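Long-range contact in L-rhamnose mutarotase (Formosa agariphila, PDB 6HHN), which catalyses the anomeric interconversion of alpha- and beta-L-rhamnose during degradation of the green-algal polysaccharide ulvan: residues A[30-35]-A[91-96]. Residues are numbered along the deposited sequence; the frame is centred on the assembly and turned at random.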
loop_
_atom_site.group_PDB
_atom_site.type_symbol
_atom_site.label_atom_id
_atom_site.label_comp_id
_atom_site.label_asym_id
_atom_site.label_seq_id
_atom_site.Cartn_x
_atom_site.Cartn_y
_atom_site.Cartn_z
ATOM N N LYS A 30 11.138 -10.080 -8.107
ATOM C CA LYS A 30 9.911 -10.582 -8.707
ATOM C C LYS A 30 10.022 -12.067 -9.027
ATOM O O LYS A 30 9.088 -12.839 -8.762
ATOM C CB LYS A 30 9.581 -9.778 -9.962
ATOM C CG LYS A 30 8.306 -10.240 -10.644
ATOM C CD LYS A 30 7.599 -9.088 -11.354
ATOM C CE LYS A 30 6.369 -9.567 -12.119
ATOM N NZ LYS A 30 6.221 -11.057 -12.129
ATOM N N GLU A 31 11.151 -12.494 -9.594
ATOM C CA GLU A 31 11.308 -13.904 -9.940
ATOM C C GLU A 31 11.280 -14.789 -8.697
ATOM O O GLU A 31 10.647 -15.855 -8.696
ATOM C CB GLU A 31 12.611 -14.106 -10.712
ATOM C CG GLU A 31 12.623 -13.376 -12.041
ATOM C CD GLU A 31 13.980 -13.394 -12.713
ATOM O OE1 GLU A 31 14.933 -13.943 -12.118
ATOM O OE2 GLU A 31 14.088 -12.855 -13.838
ATOM N N ARG A 32 11.959 -14.367 -7.623
ATOM C CA ARG A 32 11.950 -15.171 -6.402
ATOM C C ARG A 32 10.549 -15.244 -5.807
ATOM O O ARG A 32 10.157 -16.286 -5.257
ATOM C CB ARG A 32 12.961 -14.617 -5.400
ATOM C CG ARG A 32 14.410 -14.772 -5.829
ATOM C CD ARG A 32 15.411 -14.290 -4.774
ATOM N NE ARG A 32 16.734 -14.013 -5.360
ATOM C CZ ARG A 32 17.794 -13.570 -4.678
ATOM N NH1 ARG A 32 17.713 -13.368 -3.370
ATOM N NH2 ARG A 32 18.940 -13.324 -5.308
ATOM N N HIS A 33 9.773 -14.155 -5.909
ATOM C CA HIS A 33 8.419 -14.183 -5.368
ATOM C C HIS A 33 7.464 -14.976 -6.244
ATOM O O HIS A 33 6.515 -15.578 -5.724
ATOM C CB HIS A 33 7.925 -12.754 -5.092
ATOM C CG HIS A 33 8.548 -12.180 -3.868
ATOM N ND1 HIS A 33 7.910 -12.149 -2.642
ATOM C CD2 HIS A 33 9.805 -11.727 -3.655
ATOM C CE1 HIS A 33 8.742 -11.671 -1.732
ATOM N NE2 HIS A 33 9.897 -11.408 -2.320
ATOM N N ASP A 34 7.703 -15.010 -7.557
ATOM C CA ASP A 34 6.939 -15.897 -8.425
ATOM C C ASP A 34 7.151 -17.355 -8.025
ATOM O O ASP A 34 6.291 -18.205 -8.290
ATOM C CB ASP A 34 7.366 -15.715 -9.888
ATOM C CG ASP A 34 6.877 -14.404 -10.505
ATOM O OD1 ASP A 34 6.027 -13.704 -9.908
ATOM O OD2 ASP A 34 7.354 -14.082 -11.612
ATOM N N GLN A 35 8.295 -17.655 -7.402
ATOM C CA GLN A 35 8.646 -18.998 -6.947
ATOM C C GLN A 35 8.622 -19.114 -5.424
ATOM O O GLN A 35 9.342 -19.940 -4.841
ATOM C CB GLN A 35 10.026 -19.394 -7.473
ATOM C CG GLN A 35 10.179 -19.304 -8.977
ATOM C CD GLN A 35 9.164 -20.149 -9.715
ATOM O OE1 GLN A 35 8.898 -21.294 -9.337
ATOM N NE2 GLN A 35 8.583 -19.587 -10.771
ATOM N N MET A 91 16.693 -14.196 0.791
ATOM C CA MET A 91 16.423 -12.909 0.181
ATOM C C MET A 91 17.426 -11.825 0.571
ATOM O O MET A 91 17.326 -10.702 0.058
ATOM C CB MET A 91 15.016 -12.448 0.585
ATOM C CG MET A 91 13.889 -13.291 -0.002
ATOM S SD MET A 91 13.845 -13.262 -1.786
ATOM C CE MET A 91 13.647 -11.510 -2.049
ATOM N N ALA A 92 18.369 -12.106 1.463
ATOM C CA ALA A 92 19.087 -11.043 2.156
ATOM C C ALA A 92 20.054 -10.279 1.259
ATOM O O ALA A 92 20.433 -9.165 1.613
ATOM C CB ALA A 92 19.851 -11.634 3.340
ATOM N N ASP A 93 20.439 -10.846 0.120
ATOM C CA ASP A 93 21.380 -10.181 -0.773
ATOM C C ASP A 93 20.743 -9.060 -1.571
ATOM O O ASP A 93 21.471 -8.179 -2.056
ATOM C CB ASP A 93 22.002 -11.189 -1.749
ATOM C CG ASP A 93 20.952 -12.011 -2.545
ATOM O OD1 ASP A 93 19.820 -12.248 -2.059
ATOM O OD2 ASP A 93 21.280 -12.452 -3.666
ATOM N N ILE A 94 19.424 -9.059 -1.743
ATOM C CA ILE A 94 18.772 -8.060 -2.589
ATOM C C ILE A 94 17.857 -7.129 -1.825
ATOM O O ILE A 94 17.312 -6.199 -2.429
ATOM C CB ILE A 94 18.043 -8.701 -3.784
ATOM C CG1 ILE A 94 16.870 -9.541 -3.306
ATOM C CG2 ILE A 94 19.056 -9.531 -4.599
ATOM C CD1 ILE A 94 16.118 -10.200 -4.455
ATOM N N MET A 95 17.643 -7.349 -0.530
ATOM C CA MET A 95 16.808 -6.510 0.316
ATOM C C MET A 95 17.677 -5.763 1.323
ATOM O O MET A 95 18.762 -6.216 1.682
ATOM C CB MET A 95 15.809 -7.371 1.127
ATOM C CG MET A 95 14.875 -8.242 0.322
ATOM S SD MET A 95 13.535 -7.291 -0.382
ATOM C CE MET A 95 12.592 -6.854 1.092
ATOM N N GLN A 96 17.182 -4.616 1.780
ATOM C CA GLN A 96 17.746 -3.943 2.936
ATOM C C GLN A 96 17.312 -4.691 4.187
ATOM O O GLN A 96 16.115 -4.793 4.478
ATOM C CB GLN A 96 17.295 -2.493 2.979
ATOM C CG GLN A 96 18.055 -1.676 3.959
ATOM C CD GLN A 96 17.656 -0.209 3.918
ATOM O OE1 GLN A 96 18.079 0.546 3.051
ATOM N NE2 GLN A 96 16.803 0.176 4.830
#
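Arg32 lays its aliphatic stem along the side chain of Met91, the two running past each other in opposite directions, with Arg32 CD 3.5 Å from Met91 SD. The contact ties helix 26-34 of this dimeric alpha/beta-barrel (ferredoxin-like) fold to the loop that leaves helix 82-91 and leads to strand 106-114. Extended from CG to NE, the arginine reaches across to Asp93 and grips it end-on in a bidentate salt bridge. NH1 of Arg32 gives an almost straight bond of 2.7 Å to the syn lone pair of Asp93 OD1, while NH2 of Arg32 meets OD2 of Asp93 at 3.0 Å, on the syn side but somewhat out of the carboxylate plane. Guanidinium and carboxylate are nearly coplanar, 16° apart, so the two bonds together fix the rotation of both groups. One guanidinium face carries the methyl CD1 of Ile94, 3.7 Å from Arg32 NH1, and Phe90 adds a cation-pi contact to the same arginine.

On the more deeply buried side, Met91 turns from Arg32 to His33, the probable proton donor. Bends at chi2 (-62°) and chi3 (-59°) fold the thioether back, so that its sulfur packs on the arginine while its methyl lies beside the imidazole. Tyr29 and Trp87, probable substrate-binding residues, also flank this histidine, by stacking and edge-to-face contact respectively, and Phe112 of the second subunit adds another edge-to-face contact. Met91 thus spans from Arg32 to the probable active-site histidine, its CE lying at the edge of the imidazole, 3.8 Å from His33 NE2.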